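PDB 3X44: O-ureido-L-serine synthase from Streptomyces lavendulae, which catalyses the pyridoxal phosphate-dependent addition of hydroxyurea to O-acetyl-L-serine, giving O-ureido-L-serine for D-cycloserine biosynthesis, and also makes L-cysteine from sulfide. Local coordinates for residues A[166-171]-A[283-288]; A[246-251]-A[300-305]; A[207-212]-A[237-242]. The protein carries 1 engineered substitution. All blocks are in the same frame, centred on the assembly; numbering follows the deposited sequence.

Contact 1 (A[166-171]-A[283-288]); sequences GKRLDH and GTVLLA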
loop_
_atom_site.group_PDB
_atom_site.type_symbol
_atom_site.label_atom_id
_atom_site.label_comp_id
_atom_site.label_asym_id
_atom_site.label_seq_id
_atom_site.Cartn_x
_atom_site.Cartn_y
_atom_site.Cartn_z
ATOM N N GLY A 166 10.660 12.224 9.189
ATOM C CA GLY A 166 10.601 13.617 8.789
ATOM C C GLY A 166 9.522 14.387 9.530
ATOM O O GLY A 166 9.267 15.554 9.224
ATOM N N LYS A 167 8.896 13.737 10.510
ATOM C CA LYS A 167 7.827 14.356 11.292
ATOM C C LYS A 167 8.091 14.353 12.793
ATOM O O LYS A 167 8.910 13.586 13.295
ATOM C CB LYS A 167 6.504 13.650 11.014
ATOM C CG LYS A 167 5.946 13.922 9.628
ATOM C CD LYS A 167 4.930 12.871 9.237
ATOM C CE LYS A 167 4.770 12.802 7.725
ATOM N NZ LYS A 167 4.518 14.148 7.132
ATOM N N ARG A 168 7.380 15.215 13.508
ATOM C CA ARG A 168 7.543 15.317 14.953
ATOM C C ARG A 168 6.852 14.197 15.731
ATOM O O ARG A 168 5.684 13.886 15.496
ATOM C CB ARG A 168 7.014 16.666 15.442
ATOM C CG ARG A 168 6.943 16.784 16.960
ATOM C CD ARG A 168 6.972 18.236 17.410
ATOM N NE ARG A 168 6.986 18.350 18.866
ATOM C CZ ARG A 168 6.785 19.485 19.526
ATOM N NH1 ARG A 168 6.555 20.609 18.857
ATOM N NH2 ARG A 168 6.802 19.496 20.855
ATOM N N LEU A 169 7.597 13.593 16.653
ATOM C CA LEU A 169 7.090 12.533 17.519
ATOM C C LEU A 169 7.801 12.706 18.858
ATOM O O LEU A 169 9.030 12.656 18.923
ATOM C CB LEU A 169 7.382 11.140 16.940
ATOM C CG LEU A 169 6.882 9.974 17.808
ATOM C CD1 LEU A 169 5.374 10.075 17.992
ATOM C CD2 LEU A 169 7.259 8.639 17.166
ATOM N N ASP A 170 7.021 12.908 19.914
ATOM C CA ASP A 170 7.560 13.127 21.255
ATOM C C ASP A 170 7.407 11.991 22.261
ATOM O O ASP A 170 8.293 11.779 23.087
ATOM C CB ASP A 170 6.939 14.390 21.849
ATOM C CG ASP A 170 7.213 15.611 21.011
ATOM O OD1 ASP A 170 8.387 16.026 20.942
ATOM O OD2 ASP A 170 6.259 16.145 20.413
ATOM N N HIS A 171 6.283 11.279 22.220
ATOM C CA HIS A 171 6.056 10.175 23.156
ATOM C C HIS A 171 5.440 8.957 22.490
ATOM O O HIS A 171 4.581 9.089 21.621
ATOM C CB HIS A 171 5.114 10.593 24.282
ATOM C CG HIS A 171 5.387 11.952 24.836
ATOM N ND1 HIS A 171 6.104 12.150 25.996
ATOM C CD2 HIS A 171 5.025 13.181 24.399
ATOM C CE1 HIS A 171 6.171 13.446 26.250
ATOM N NE2 HIS A 171 5.525 14.092 25.296
ATOM N N GLY A 283 2.313 21.713 20.451
ATOM C CA GLY A 283 2.980 21.023 19.358
ATOM C C GLY A 283 3.350 19.579 19.662
ATOM O O GLY A 283 3.677 18.812 18.758
ATOM N N THR A 284 3.291 19.210 20.937
ATOM C CA THR A 284 3.630 17.857 21.374
ATOM C C THR A 284 2.827 16.792 20.627
ATOM O O THR A 284 1.597 16.863 20.563
ATOM C CB THR A 284 3.385 17.700 22.891
ATOM O OG1 THR A 284 4.293 18.544 23.610
ATOM C CG2 THR A 284 3.588 16.254 23.331
ATOM N N VAL A 285 3.532 15.816 20.059
ATOM C CA VAL A 285 2.898 14.722 19.322
ATOM C C VAL A 285 3.100 13.395 20.059
ATOM O O VAL A 285 4.223 13.046 20.435
ATOM C CB VAL A 285 3.475 14.585 17.898
ATOM C CG1 VAL A 285 2.750 13.467 17.163
ATOM C CG2 VAL A 285 3.327 15.899 17.140
ATOM N N LEU A 286 2.009 12.660 20.257
ATOM C CA LEU A 286 2.066 11.385 20.959
ATOM C C LEU A 286 1.447 10.252 20.161
ATOM O O LEU A 286 0.497 10.462 19.415
ATOM C CB LEU A 286 1.334 11.497 22.296
ATOM C CG LEU A 286 1.771 12.633 23.221
ATOM C CD1 LEU A 286 0.885 13.866 22.999
ATOM C CD2 LEU A 286 1.676 12.154 24.660
ATOM N N LEU A 287 1.995 9.050 20.334
ATOM C CA LEU A 287 1.500 7.854 19.661
ATOM C C LEU A 287 1.132 6.796 20.699
ATOM O O LEU A 287 1.951 6.446 21.557
ATOM C CB LEU A 287 2.562 7.284 18.726
ATOM C CG LEU A 287 2.197 5.949 18.072
ATOM C CD1 LEU A 287 1.051 6.178 17.075
ATOM C CD2 LEU A 287 3.415 5.358 17.366
ATOM N N ALA A 288 -0.094 6.281 20.604
ATOM C CA ALA A 288 -0.588 5.263 21.524
ATOM C C ALA A 288 -0.971 3.974 20.798
ATOM O O ALA A 288 -1.592 4.008 19.730
ATOM C CB ALA A 288 -1.802 5.796 22.290
HETATM O O HOH W 1 6.861 17.969 23.612
#

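Contact 2 (A[246-251]-A[300-305]); sequences TARDTS and TFLFDG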
loop_
_atom_site.group_PDB
_atom_site.type_symbol
_atom_site.label_atom_id
_atom_site.label_comp_id
_atom_site.label_asym_id
_atom_site.label_seq_id
_atom_site.Cartn_x
_atom_site.Cartn_y
_atom_site.Cartn_z
ATOM N N THR A 246 -10.699 4.133 34.398
ATOM C CA THR A 246 -10.361 5.228 33.496
ATOM C C THR A 246 -10.120 4.668 32.093
ATOM O O THR A 246 -10.542 5.249 31.098
ATOM C CB THR A 246 -9.082 5.949 33.945
ATOM O OG1 THR A 246 -9.286 6.535 35.235
ATOM C CG2 THR A 246 -8.717 7.032 32.953
ATOM N N ALA A 247 -9.440 3.528 32.030
ATOM C CA ALA A 247 -9.132 2.878 30.758
ATOM C C ALA A 247 -10.415 2.491 30.037
ATOM O O ALA A 247 -10.566 2.725 28.834
ATOM C CB ALA A 247 -8.274 1.631 31.005
ATOM N N ARG A 248 -11.327 1.882 30.792
ATOM C CA ARG A 248 -12.618 1.435 30.284
ATOM C C ARG A 248 -13.408 2.618 29.731
ATOM O O ARG A 248 -14.000 2.540 28.651
ATOM C CB ARG A 248 -13.401 0.764 31.421
ATOM C CG ARG A 248 -14.543 -0.126 30.973
ATOM C CD ARG A 248 -15.823 0.672 30.747
ATOM N NE ARG A 248 -16.116 1.607 31.830
ATOM C CZ ARG A 248 -16.864 1.317 32.890
ATOM N NH1 ARG A 248 -17.399 0.111 33.018
ATOM N NH2 ARG A 248 -17.089 2.237 33.819
ATOM N N ASP A 249 -13.409 3.714 30.480
ATOM C CA ASP A 249 -14.125 4.919 30.075
ATOM C C ASP A 249 -13.487 5.551 28.841
ATOM O O ASP A 249 -14.175 6.130 28.002
ATOM C CB ASP A 249 -14.128 5.934 31.221
ATOM C CG ASP A 249 -15.003 5.505 32.381
ATOM O OD1 ASP A 249 -14.936 6.165 33.437
ATOM O OD2 ASP A 249 -15.757 4.514 32.239
ATOM N N THR A 250 -12.168 5.434 28.727
ATOM C CA THR A 250 -11.470 6.012 27.590
ATOM C C THR A 250 -11.742 5.205 26.317
ATOM O O THR A 250 -11.807 5.763 25.215
ATOM C CB THR A 250 -9.964 6.108 27.887
ATOM O OG1 THR A 250 -9.781 6.834 29.113
ATOM C CG2 THR A 250 -9.242 6.836 26.784
ATOM N N SER A 251 -11.921 3.894 26.471
ATOM C CA SER A 251 -12.231 3.035 25.329
ATOM C C SER A 251 -13.626 3.423 24.826
ATOM O O SER A 251 -13.891 3.459 23.622
ATOM C CB SER A 251 -12.233 1.563 25.750
ATOM O OG SER A 251 -13.010 0.780 24.857
ATOM N N THR A 300 -17.675 -7.899 28.858
ATOM C CA THR A 300 -16.867 -7.362 29.945
ATOM C C THR A 300 -17.467 -6.083 30.517
ATOM O O THR A 300 -18.479 -5.589 30.022
ATOM C CB THR A 300 -15.447 -7.072 29.459
ATOM O OG1 THR A 300 -15.462 -5.928 28.596
ATOM C CG2 THR A 300 -14.895 -8.284 28.692
ATOM N N PHE A 301 -16.832 -5.539 31.548
ATOM C CA PHE A 301 -17.348 -4.333 32.172
ATOM C C PHE A 301 -17.321 -3.133 31.240
ATOM O O PHE A 301 -17.764 -2.043 31.599
ATOM C CB PHE A 301 -16.606 -4.044 33.485
ATOM C CG PHE A 301 -15.242 -3.439 33.315
ATOM C CD1 PHE A 301 -14.864 -2.343 34.089
ATOM C CD2 PHE A 301 -14.311 -3.998 32.451
ATOM C CE1 PHE A 301 -13.573 -1.816 34.009
ATOM C CE2 PHE A 301 -13.018 -3.481 32.361
ATOM C CZ PHE A 301 -12.648 -2.387 33.144
ATOM N N LEU A 302 -16.813 -3.346 30.031
ATOM C CA LEU A 302 -16.766 -2.281 29.049
ATOM C C LEU A 302 -18.205 -1.938 28.680
ATOM O O LEU A 302 -18.517 -0.812 28.277
ATOM C CB LEU A 302 -16.010 -2.741 27.802
ATOM C CG LEU A 302 -16.112 -1.799 26.607
ATOM C CD1 LEU A 302 -15.464 -0.460 26.963
ATOM C CD2 LEU A 302 -15.429 -2.429 25.402
ATOM N N PHE A 303 -19.082 -2.925 28.832
ATOM C CA PHE A 303 -20.484 -2.753 28.507
ATOM C C PHE A 303 -21.415 -2.775 29.720
ATOM O O PHE A 303 -22.613 -3.041 29.590
ATOM C CB PHE A 303 -20.901 -3.817 27.487
ATOM C CG PHE A 303 -20.458 -3.504 26.084
ATOM C CD1 PHE A 303 -19.149 -3.758 25.679
ATOM C CD2 PHE A 303 -21.349 -2.944 25.167
ATOM C CE1 PHE A 303 -18.731 -3.461 24.386
ATOM C CE2 PHE A 303 -20.945 -2.642 23.874
ATOM C CZ PHE A 303 -19.632 -2.898 23.478
ATOM N N ASP A 304 -20.863 -2.490 30.899
ATOM C CA ASP A 304 -21.672 -2.445 32.115
ATOM C C ASP A 304 -22.655 -1.284 31.939
ATOM O O ASP A 304 -22.253 -0.174 31.594
ATOM C CB ASP A 304 -20.792 -2.178 33.341
ATOM C CG ASP A 304 -20.226 -3.455 33.957
ATOM O OD1 ASP A 304 -20.707 -4.563 33.622
ATOM O OD2 ASP A 304 -19.291 -3.343 34.780
ATOM N N GLY A 305 -23.937 -1.547 32.158
ATOM C CA GLY A 305 -24.939 -0.503 32.018
ATOM C C GLY A 305 -25.443 -0.273 30.604
ATOM O O GLY A 305 -26.293 0.595 30.383
HETATM O O HOH W 2 -18.795 -0.816 35.516
#

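Contact 3 (A[207-212]-A[237-242]); sequences AMLARG and DDLVTM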
loop_
_atom_site.group_PDB
_atom_site.type_symbol
_atom_site.label_atom_id
_atom_site.label_comp_id
_atom_site.label_asym_id
_atom_site.label_seq_id
_atom_site.Cartn_x
_atom_site.Cartn_y
_atom_site.Cartn_z
ATOM N N ALA A 207 0.944 -3.100 39.498
ATOM C CA ALA A 207 2.228 -2.461 39.230
ATOM C C ALA A 207 3.341 -3.421 39.639
ATOM O O ALA A 207 4.032 -3.215 40.642
ATOM C CB ALA A 207 2.333 -1.161 40.007
ATOM N N MET A 208 3.489 -4.481 38.852
ATOM C CA MET A 208 4.490 -5.513 39.092
ATOM C C MET A 208 5.921 -5.004 38.923
ATOM O O MET A 208 6.785 -5.273 39.754
ATOM C CB MET A 208 4.239 -6.692 38.142
ATOM C CG MET A 208 5.051 -7.946 38.439
ATOM S SD MET A 208 4.578 -8.725 39.994
ATOM C CE MET A 208 6.016 -8.421 40.962
ATOM N N LEU A 209 6.171 -4.268 37.847
ATOM C CA LEU A 209 7.506 -3.748 37.571
ATOM C C LEU A 209 7.885 -2.561 38.449
ATOM O O LEU A 209 9.026 -2.456 38.904
ATOM C CB LEU A 209 7.610 -3.346 36.099
ATOM C CG LEU A 209 8.977 -2.935 35.553
ATOM C CD1 LEU A 209 9.992 -4.060 35.764
ATOM C CD2 LEU A 209 8.840 -2.613 34.073
ATOM N N ALA A 210 6.928 -1.670 38.688
ATOM C CA ALA A 210 7.184 -0.488 39.500
ATOM C C ALA A 210 7.311 -0.794 40.987
ATOM O O ALA A 210 8.258 -0.344 41.638
ATOM C CB ALA A 210 6.087 0.552 39.271
ATOM N N ARG A 211 6.374 -1.571 41.523
ATOM C CA ARG A 211 6.399 -1.892 42.945
ATOM C C ARG A 211 6.343 -3.375 43.288
ATOM O O ARG A 211 6.295 -3.740 44.462
ATOM C CB ARG A 211 5.253 -1.171 43.646
ATOM C CG ARG A 211 5.079 0.267 43.191
ATOM C CD ARG A 211 4.273 1.070 44.191
ATOM N NE ARG A 211 2.876 1.189 43.787
ATOM C CZ ARG A 211 2.451 1.952 42.785
ATOM N NH1 ARG A 211 3.317 2.669 42.080
ATOM N NH2 ARG A 211 1.157 1.995 42.484
ATOM N N GLY A 212 6.349 -4.232 42.276
ATOM C CA GLY A 212 6.296 -5.658 42.540
ATOM C C GLY A 212 4.936 -6.088 43.058
ATOM O O GLY A 212 4.822 -7.030 43.845
ATOM N N ASP A 237 11.546 5.165 29.603
ATOM C CA ASP A 237 11.881 6.490 30.122
ATOM C C ASP A 237 10.857 6.863 31.184
ATOM O O ASP A 237 11.190 7.483 32.190
ATOM C CB ASP A 237 11.843 7.540 29.012
ATOM C CG ASP A 237 12.815 7.238 27.900
ATOM O OD1 ASP A 237 12.361 7.097 26.744
ATOM O OD2 ASP A 237 14.030 7.140 28.185
ATOM N N ASP A 238 9.606 6.474 30.955
ATOM C CA ASP A 238 8.535 6.766 31.895
ATOM C C ASP A 238 7.724 5.524 32.233
ATOM O O ASP A 238 7.078 4.939 31.361
ATOM C CB ASP A 238 7.593 7.830 31.323
ATOM C CG ASP A 238 8.281 9.153 31.100
ATOM O OD1 ASP A 238 8.865 9.681 32.064
ATOM O OD2 ASP A 238 8.241 9.666 29.962
ATOM N N LEU A 239 7.760 5.132 33.504
ATOM C CA LEU A 239 7.006 3.981 33.998
ATOM C C LEU A 239 5.860 4.548 34.849
ATOM O O LEU A 239 6.083 5.057 35.950
ATOM C CB LEU A 239 7.914 3.081 34.850
ATOM C CG LEU A 239 7.293 1.806 35.436
ATOM C CD1 LEU A 239 6.677 0.968 34.326
ATOM C CD2 LEU A 239 8.366 1.005 36.181
ATOM N N VAL A 240 4.639 4.465 34.323
ATOM C CA VAL A 240 3.457 5.003 34.994
ATOM C C VAL A 240 2.366 3.965 35.235
ATOM O O VAL A 240 2.507 2.797 34.860
ATOM C CB VAL A 240 2.842 6.137 34.153
ATOM C CG1 VAL A 240 3.854 7.253 33.959
ATOM C CG2 VAL A 240 2.405 5.587 32.794
ATOM N N THR A 241 1.279 4.404 35.869
ATOM C CA THR A 241 0.140 3.538 36.138
ATOM C C THR A 241 -1.119 4.131 35.525
ATOM O O THR A 241 -1.164 5.314 35.187
ATOM C CB THR A 241 -0.126 3.370 37.646
ATOM O OG1 THR A 241 -0.239 4.661 38.259
ATOM C CG2 THR A 241 0.985 2.573 38.303
ATOM N N MET A 242 -2.133 3.291 35.382
ATOM C CA MET A 242 -3.424 3.691 34.838
ATOM C C MET A 242 -4.454 2.746 35.451
ATOM O O MET A 242 -4.267 1.526 35.447
ATOM C CB MET A 242 -3.433 3.566 33.311
ATOM C CG MET A 242 -4.805 3.790 32.672
ATOM S SD MET A 242 -5.580 5.365 33.154
ATOM C CE MET A 242 -4.389 6.546 32.500
#

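Contact 1 (A[166-171]-A[283-288])
Asp170 OD2 is gripped by two donors. Val285 N reaches it across the contact at 2.8 Å, nearly straight at 170°, on the anti lone pair. Arg168 NE meets the syn lone pair of the same oxygen, which lies somewhat out of the guanidinium plane, in a salt bridge. The guanidinium also lies over the backbone of Gly283, whose O sits above the centre of one face, 3.3 Å from Arg168 CZ; this is contact, not a hydrogen bond. A water links Arg168 NH2 to Thr284 OG1, which also bonds Pro281 O. Val285 O in turn accepts from Asp170 N at 2.8 Å and from His171 N at 3.2 Å. Leu287 N then bonds His171 O at 2.9 Å, and the strands 171-174 and 285-290 run on as parallel neighbours. The His171 ring lies alongside Leu286, with CD2 3.5 Å from Leu286 CG, and the CG2 methyl of Thr284 meets the ring edge. His171 CG is anti to the carbonyl carbon (chi1 -43°), which sends the ring along Leu286. The Asp170 carboxylate thus accepts the backbone N-H of Val285 next to the parallel pairing of His171 with Leu286, and the bridge to Arg168 probably favours its charged form.

Contact 2 (A[246-251]-A[300-305])
Phe301 lies against Arg248 of helix 244-257. Arg248 CG stands over the centre of the Phe301 ring, 3.6 Å from the centroid and 13° off the normal, a CH-pi contact. The Phe301 ring gets there with its CG between backbone N and carbonyl carbon (chi1 77°). Phe301 O accepts a short bond of 2.6 Å from Arg248 NH1. This oxygen lies in the guanidinium plane, while the donor is tilted 32° from the carbonyl plane. The arginine chain bends at chi2 and chi3 to turn NH1 onto it. Its NE and NH2 hold Asp249 OD2 side-on, which helps fix the guanidinium. Leu302 follows, its CA 3.5 Å from Arg248 CD. Its CD1 methyl rests 3.5 Å from Ser251 OG, whose hydroxyl bonds Ala262 O. Asp304 comes last: OD2 is 4.3 Å from Arg248 NH1, too far for a salt bridge, and a water joins the two. Arg252, next on the helix, bonds the carbonyls of Leu302 and Asp304. The short 3-10 turn at 301-302 therefore sits on one side of helix 244-257, while Ala247 and Thr250 of that helix pack on helix 264-278, which Phe301 also touches through Ile264.

Contact 3 (A[207-212]-A[237-242])
The short, weakly bonded helix 208-211 lies beside strand 238-242 without any hydrogen bond between the two, the nearest CA pairs, Ala207 with Thr241 and Ala210 with Leu239, being 7.1 Å apart. Leu239 carries most of the contact. Its CB is directed toward the helix, and its CD2 methyl lies 3.8 Å from Ala210 CA and 3.9 Å from Ala210 CB. The same Leu239 CD2 meets Leu209 CG at 4.0 Å. The other methyl, Leu239 CD1, comes within 4.2 Å of Leu209 CD2, so the two leucines touch through both branches of Leu239. They cross at a slant rather than lying alongside. In Leu239 the CG is anti to the backbone N (chi1 -179°), which carries both methyls out from the strand to the helix. Arg233 touches both leucines as well.

Two residues further along the strand, Thr241 also faces the helix. Its CG2 methyl is 4.3 Å from Ala207 CB and 4.2 Å from Arg211 NH2. The Arg211 chain folds back so that Ala207 CB lies over the centre of one face of its guanidinium, and Thr241 comes to the same group obliquely. These are loose van der Waals contacts near the surface. Glu202 holds the segment separately: its two carboxylate oxygens accept from the backbone N of Leu209 and of Ala210.

The contact belongs to a beta-alpha-beta unit made of strand 197-203, helix 208-211 and strand 238-242. Strand 238-242 is the outermost strand of its sheet within this chain and pairs with strand 197-203. Its Val240 points away from helix 208-211 and, with Met242, packs on helix 264-278, so the strand lies between the two helices.

In the fold
Contacts 1 and 3 both reach the six-stranded mixed sheet. Contact 1 joins the lead-in to strand 171-174, and its first residue, to the neighbouring parallel strand 285-290, whereas contact 3 sets a short helix against the sheet's last strand. Their chemistry differs accordingly. Contact 1 is partly buried and mostly backbone bonding with one carboxylate. Contact 3 is a surface contact of methyl groups with no hydrogen bond. Contact 2, also partly buried, lies off the sheet. It depends on one arginine that serves an aromatic face, a carbonyl and a water, and is paired with Asp249 on its own helix. Strand 238-242 of contact 3 leads into helix 244-257 of contact 2. Helix 264-278 touches residues of all three.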